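RickCE (PDB 5HAM) probably acts as a CE-clan cysteine protease of the deubiquitinase type, an effector that cleaves ubiquitin from its conjugates. Local coordinates at residues 133-138 against 151-156; 31-36 against 118-123. One frame throughout, in Å; residues are numbered along the deposited sequence.

Both contacts belong to one mixed five-stranded sheet and the long helix 96-130 that packs on it. Contact 2 comes first along the chain in its strand 27-34 and closes at residue 123 in helix 96-130. Contact 1 follows in series, joining strands 135-141 and 147-155 as a beta hairpin. Strand 135-141 directly follows the helix and lies parallel to edge strand 27-34. The centres of the two contacts are about 15 Å apart. Ile138 connects them, since its side chain packs against Ile33, Ile120 and Leu121. Contact 1 joins two inner strands of the sheet, and contact 2 packs the helix on its outermost strand.

Contact 1 (133-138 against 151-156); sequences KEAAVI and VAKYDK
Glu134 meets the opposite strand through its backbone, where strands 135-141 and 147-155 form an antiparallel beta hairpin. The axes of 135-138 and 151-155 approach to 4.6 Å, at an angle of 162°. The hairpin lies in the mixed sheet of the RickCE-like catalytic domain, a member of the CE clan. The carbonyl oxygen of Glu134 sits 3.4 Å from Lys153 CG. Glu134 O also lies 2.9 Å from a water placed to donate to it. That water accepts a hydrogen bond from Tyr154 N, so it sits between the strands where direct pairing ends. The carboxylate of Glu134 and the amine of Lys153 have opposite charges but do not meet. Lys153 NZ instead bonds to Ile222 O in helix 211-223.

Ala135 is next, with its CB against two side chains of the partner strand, Val151 CG1 and Lys153 CG, each 4.0 Å away. Val151 CG1 stands anti to its backbone N (chi1 -174°), on the side of Ala135. The extended chain of Lys153 runs alongside, bringing CE near the same methyl. This face is closed by helix 211-223, with Ala223 against Ala135 and Ile222 against Val151.

Ala136 forms the hydrogen-bonded pair with Ala152. Ala136 N donates to Ala152 O at 2.9 Å, and Ala152 N donates to Ala136 O at 2.8 Å. Both bonds lie in the carbonyl planes, and the second is nearly straight, N-H...O 173°. The two methyls lie side by side on the face under helix 96-130, where Ala124 touches Ala136 and Ile128 touches Ala152.

Val137 and Val151 form an antiparallel non-hydrogen-bonded pair, and their side chains share the face of Ala135. They meet through Val137 CG2 and Val151 CG1, 4.3 Å apart.

Contact 2 (31-36 against 118-123); sequences PAITFR and EDILNR
A helix packed on the edge of a sheet brings Ile120 of helix 96-130 against residues 31-33 of strand 27-34. Ile120 carries most of this apolar contact. Its CB points toward the strand, and its branches divide the work. CG1 stands anti to the carbonyl carbon (chi1 -66°), which leaves CG2 opposite the backbone N. Ile120 CG2 lies 3.5 Å from Pro31 O. It also reaches Ile33 CG1 at 3.9 Å. Ile120 CG1 meets the ring of Pro31 at CG, 4.0 Å away, and the two side chains cross at a slant. Beyond it, Ile120 CD1 ends 3.5 Å from Ala32 O. CG2 meets Pro31 O nearly end-on, and CD1 comes to Ala32 O from the side.

Strand 27-34 is an outermost strand of the five-stranded mixed sheet and runs parallel to strand 135-141. Ile33 bonds through its backbone to Pro139 and Glu141 of that neighbour. Ala32 turns its methyl away from the helix.

The side chains of Ile33 and Ile120 run antiparallel alongside each other. The CG1 branch of Ile33 is placed beside its own backbone N and anti to its carbonyl carbon (chi1 -80°). Ile33 CD1 continues toward the helix and comes to 4.3 Å from Leu121 CG. Ile138 of strand 135-141 lies against both Ile33 and Ile120, making a buried apolar cluster between helix and sheet. No hydrogen bond joins residues 31-36 to residues 118-123. Polar links form one and two turns earlier on the same helix, where Asn117 ND2 hydrogen-bonds to Thr34 O and Gln113 NE2 hydrogen-bonds to Thr34 OG1.

Contact 1 (133-138 against 151-156)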
loop_
_atom_site.group_PDB
_atom_site.type_symbol
_atom_site.label_atom_id
_atom_site.label_comp_id
_atom_site.label_asym_id
_atom_site.label_seq_id
_atom_site.Cartn_x
_atom_site.Cartn_y
_atom_site.Cartn_z
ATOM N N LYS A 133 -13.991 -20.401 0.214
ATOM C CA LYS A 133 -14.205 -19.063 0.779
ATOM C C LYS A 133 -15.124 -18.256 -0.131
ATOM O O LYS A 133 -15.090 -18.419 -1.358
ATOM C CB LYS A 133 -12.870 -18.334 0.966
ATOM C CG LYS A 133 -11.844 -19.151 1.732
ATOM C CD LYS A 133 -12.259 -19.363 3.167
ATOM C CE LYS A 133 -11.192 -20.115 3.920
ATOM N NZ LYS A 133 -11.632 -20.494 5.288
ATOM N N GLU A 134 -15.954 -17.395 0.442
ATOM C CA GLU A 134 -16.778 -16.562 -0.427
ATOM C C GLU A 134 -16.146 -15.203 -0.764
ATOM O O GLU A 134 -16.585 -14.527 -1.690
ATOM C CB GLU A 134 -18.226 -16.439 0.068
ATOM C CG GLU A 134 -18.438 -15.667 1.333
ATOM C CD GLU A 134 -19.918 -15.414 1.602
ATOM O OE1 GLU A 134 -20.645 -16.386 1.911
ATOM O OE2 GLU A 134 -20.359 -14.246 1.489
ATOM N N ALA A 135 -15.102 -14.828 -0.031
ATOM C CA ALA A 135 -14.359 -13.603 -0.325
ATOM C C ALA A 135 -12.951 -13.649 0.240
ATOM O O ALA A 135 -12.696 -14.241 1.287
ATOM C CB ALA A 135 -15.096 -12.351 0.187
ATOM N N ALA A 136 -12.038 -13.022 -0.480
ATOM C CA ALA A 136 -10.678 -12.823 -0.011
ATOM C C ALA A 136 -10.464 -11.324 0.027
ATOM O O ALA A 136 -10.724 -10.623 -0.954
ATOM C CB ALA A 136 -9.687 -13.479 -0.935
ATOM N N VAL A 137 -10.035 -10.834 1.181
ATOM C CA VAL A 137 -9.839 -9.410 1.371
ATOM C C VAL A 137 -8.343 -9.105 1.384
ATOM O O VAL A 137 -7.583 -9.684 2.160
ATOM C CB VAL A 137 -10.507 -8.954 2.686
ATOM C CG1 VAL A 137 -10.317 -7.447 2.922
ATOM C CG2 VAL A 137 -11.983 -9.346 2.688
ATOM N N ILE A 138 -7.922 -8.210 0.502
ATOM C CA ILE A 138 -6.517 -7.837 0.382
ATOM C C ILE A 138 -6.318 -6.341 0.618
ATOM O O ILE A 138 -6.747 -5.515 -0.191
ATOM C CB ILE A 138 -5.962 -8.162 -1.021
ATOM C CG1 ILE A 138 -6.391 -9.573 -1.465
ATOM C CG2 ILE A 138 -4.443 -7.982 -1.041
ATOM C CD1 ILE A 138 -5.989 -9.914 -2.913
ATOM N N VAL A 151 -11.095 -6.634 -2.825
ATOM C CA VAL A 151 -11.800 -7.846 -2.415
ATOM C C VAL A 151 -12.079 -8.755 -3.609
ATOM O O VAL A 151 -12.596 -8.320 -4.639
ATOM C CB VAL A 151 -13.118 -7.516 -1.688
ATOM C CG1 VAL A 151 -13.751 -8.787 -1.144
ATOM C CG2 VAL A 151 -12.864 -6.522 -0.566
ATOM N N ALA A 152 -11.713 -10.021 -3.459
ATOM C CA ALA A 152 -11.793 -10.997 -4.535
ATOM C C ALA A 152 -12.928 -11.964 -4.289
ATOM O O ALA A 152 -13.046 -12.535 -3.201
ATOM C CB ALA A 152 -10.486 -11.763 -4.617
ATOM N N LYS A 153 -13.760 -12.149 -5.305
ATOM C CA LYS A 153 -14.870 -13.083 -5.222
ATOM C C LYS A 153 -14.973 -13.903 -6.498
ATOM O O LYS A 153 -14.430 -13.538 -7.539
ATOM C CB LYS A 153 -16.180 -12.353 -4.959
ATOM C CG LYS A 153 -16.241 -11.709 -3.595
ATOM C CD LYS A 153 -17.548 -10.973 -3.402
ATOM C CE LYS A 153 -17.534 -10.154 -2.133
ATOM N NZ LYS A 153 -18.754 -9.319 -2.009
ATOM N N TYR A 154 -15.679 -15.016 -6.409
ATOM C CA TYR A 154 -15.694 -15.975 -7.491
ATOM C C TYR A 154 -17.105 -16.420 -7.810
ATOM O O TYR A 154 -17.820 -16.921 -6.941
ATOM C CB TYR A 154 -14.864 -17.194 -7.109
ATOM C CG TYR A 154 -14.788 -18.225 -8.198
ATOM C CD1 TYR A 154 -14.127 -17.953 -9.382
ATOM C CD2 TYR A 154 -15.362 -19.475 -8.039
ATOM C CE1 TYR A 154 -14.045 -18.881 -10.382
ATOM C CE2 TYR A 154 -15.273 -20.421 -9.033
ATOM C CZ TYR A 154 -14.614 -20.114 -10.203
ATOM O OH TYR A 154 -14.526 -21.043 -11.210
ATOM N N ASP A 155 -17.500 -16.225 -9.060
ATOM C CA ASP A 155 -18.748 -16.780 -9.559
ATOM C C ASP A 155 -18.492 -18.121 -10.254
ATOM O O ASP A 155 -18.024 -18.161 -11.393
ATOM C CB ASP A 155 -19.415 -15.810 -10.525
ATOM C CG ASP A 155 -20.767 -16.297 -10.974
ATOM O OD1 ASP A 155 -21.599 -16.603 -10.099
ATOM O OD2 ASP A 155 -20.996 -16.397 -12.195
ATOM N N LYS A 156 -18.810 -19.213 -9.563
ATOM C CA LYS A 156 -18.538 -20.558 -10.073
ATOM C C LYS A 156 -19.363 -20.884 -11.306
ATOM O O LYS A 156 -18.868 -21.517 -12.237
ATOM C CB LYS A 156 -18.781 -21.618 -8.998
ATOM C CG LYS A 156 -18.331 -23.014 -9.398
HETATM O O HOH W 1 -17.000 -15.975 -4.138
#

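Contact 2 (31-36 against 118-123)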
loop_
_atom_site.group_PDB
_atom_site.type_symbol
_atom_site.label_atom_id
_atom_site.label_comp_id
_atom_site.label_asym_id
_atom_site.label_seq_id
_atom_site.Cartn_x
_atom_site.Cartn_y
_atom_site.Cartn_z
ATOM N N PRO A 31 -2.385 -11.051 3.558
ATOM C CA PRO A 31 -1.390 -10.028 3.891
ATOM C C PRO A 31 -1.414 -8.915 2.847
ATOM O O PRO A 31 -1.872 -9.141 1.733
ATOM C CB PRO A 31 -0.067 -10.796 3.846
ATOM C CG PRO A 31 -0.356 -12.051 3.107
ATOM C CD PRO A 31 -1.779 -12.378 3.367
ATOM N N ALA A 32 -0.947 -7.726 3.207
ATOM C CA ALA A 32 -1.017 -6.588 2.297
ATOM C C ALA A 32 -0.201 -6.747 1.033
ATOM O O ALA A 32 0.939 -7.202 1.065
ATOM C CB ALA A 32 -0.606 -5.297 3.011
ATOM N N ILE A 33 -0.801 -6.358 -0.082
ATOM C CA ILE A 33 -0.047 -6.067 -1.279
ATOM C C ILE A 33 0.491 -4.650 -1.137
ATOM O O ILE A 33 -0.248 -3.736 -0.785
ATOM C CB ILE A 33 -0.928 -6.155 -2.508
ATOM C CG1 ILE A 33 -1.105 -7.625 -2.916
ATOM C CG2 ILE A 33 -0.339 -5.324 -3.663
ATOM C CD1 ILE A 33 -2.186 -7.822 -3.976
ATOM N N THR A 34 1.783 -4.473 -1.375
ATOM C CA THR A 34 2.408 -3.163 -1.204
ATOM C C THR A 34 3.152 -2.717 -2.458
ATOM O O THR A 34 3.881 -3.484 -3.089
ATOM C CB THR A 34 3.378 -3.133 0.009
ATOM O OG1 THR A 34 4.483 -3.999 -0.238
ATOM C CG2 THR A 34 2.681 -3.618 1.275
ATOM N N PHE A 35 2.948 -1.466 -2.830
ATOM C CA PHE A 35 3.659 -0.902 -3.954
ATOM C C PHE A 35 4.557 0.206 -3.461
ATOM O O PHE A 35 4.207 0.947 -2.528
ATOM C CB PHE A 35 2.690 -0.283 -4.949
ATOM C CG PHE A 35 1.768 -1.261 -5.604
ATOM C CD1 PHE A 35 2.235 -2.119 -6.587
ATOM C CD2 PHE A 35 0.423 -1.290 -5.276
ATOM C CE1 PHE A 35 1.387 -3.006 -7.211
ATOM C CE2 PHE A 35 -0.427 -2.177 -5.899
ATOM C CZ PHE A 35 0.057 -3.041 -6.864
ATOM N N ARG A 36 5.712 0.338 -4.098
ATOM C CA ARG A 36 6.516 1.516 -3.895
ATOM C C ARG A 36 5.794 2.640 -4.628
ATOM O O ARG A 36 5.018 2.379 -5.552
ATOM C CB ARG A 36 7.914 1.284 -4.446
ATOM C CG ARG A 36 8.708 0.222 -3.662
ATOM C CD ARG A 36 9.523 -0.667 -4.608
ATOM N NE ARG A 36 9.917 0.100 -5.781
ATOM C CZ ARG A 36 9.726 -0.268 -7.041
ATOM N NH1 ARG A 36 10.118 0.553 -7.995
ATOM N NH2 ARG A 36 9.158 -1.433 -7.352
ATOM N N GLU A 118 2.309 -10.796 -6.402
ATOM C CA GLU A 118 1.637 -11.805 -7.222
ATOM C C GLU A 118 1.157 -13.021 -6.414
ATOM O O GLU A 118 0.050 -13.514 -6.624
ATOM C CB GLU A 118 2.531 -12.273 -8.364
ATOM C CG GLU A 118 2.755 -11.242 -9.427
ATOM C CD GLU A 118 3.731 -11.718 -10.471
ATOM O OE1 GLU A 118 4.275 -12.824 -10.299
ATOM O OE2 GLU A 118 3.959 -10.991 -11.458
ATOM N N ASP A 119 1.984 -13.506 -5.494
ATOM C CA ASP A 119 1.592 -14.660 -4.688
ATOM C C ASP A 119 0.351 -14.402 -3.836
ATOM O O ASP A 119 -0.488 -15.285 -3.664
ATOM C CB ASP A 119 2.764 -15.168 -3.852
ATOM C CG ASP A 119 3.884 -15.724 -4.715
ATOM O OD1 ASP A 119 3.597 -16.201 -5.839
ATOM O OD2 ASP A 119 5.049 -15.686 -4.280
ATOM N N ILE A 120 0.208 -13.183 -3.335
ATOM C CA ILE A 120 -0.962 -12.833 -2.542
ATOM C C ILE A 120 -2.223 -12.820 -3.401
ATOM O O ILE A 120 -3.256 -13.361 -3.015
ATOM C CB ILE A 120 -0.749 -11.494 -1.851
ATOM C CG1 ILE A 120 0.382 -11.624 -0.819
ATOM C CG2 ILE A 120 -2.032 -11.020 -1.206
ATOM C CD1 ILE A 120 1.075 -10.312 -0.489
ATOM N N LEU A 121 -2.131 -12.232 -4.583
ATOM C CA LEU A 121 -3.243 -12.271 -5.510
ATOM C C LEU A 121 -3.613 -13.699 -5.885
ATOM O O LEU A 121 -4.792 -14.052 -5.940
ATOM C CB LEU A 121 -2.886 -11.512 -6.770
ATOM C CG LEU A 121 -3.758 -10.303 -7.074
ATOM C CD1 LEU A 121 -3.442 -9.790 -8.487
ATOM C CD2 LEU A 121 -5.240 -10.668 -6.890
ATOM N N ASN A 122 -2.606 -14.521 -6.158
ATOM C CA ASN A 122 -2.867 -15.925 -6.473
ATOM C C ASN A 122 -3.448 -16.742 -5.314
ATOM O O ASN A 122 -4.355 -17.549 -5.519
ATOM C CB ASN A 122 -1.619 -16.608 -7.028
ATOM C CG ASN A 122 -1.486 -16.428 -8.525
ATOM O OD1 ASN A 122 -2.487 -16.430 -9.248
ATOM N ND2 ASN A 122 -0.251 -16.255 -9.001
ATOM N N ARG A 123 -2.920 -16.536 -4.108
ATOM C CA ARG A 123 -3.436 -17.210 -2.924
ATOM C C ARG A 123 -4.899 -16.816 -2.696
ATOM O O ARG A 123 -5.736 -17.662 -2.404
ATOM C CB ARG A 123 -2.586 -16.881 -1.694
ATOM C CG ARG A 123 -3.061 -17.559 -0.410
ATOM C CD ARG A 123 -3.174 -19.080 -0.594
ATOM N NE ARG A 123 -3.674 -19.776 0.592
ATOM C CZ ARG A 123 -3.997 -21.065 0.616
ATOM N NH1 ARG A 123 -3.878 -21.799 -0.484
ATOM N NH2 ARG A 123 -4.444 -21.626 1.732
#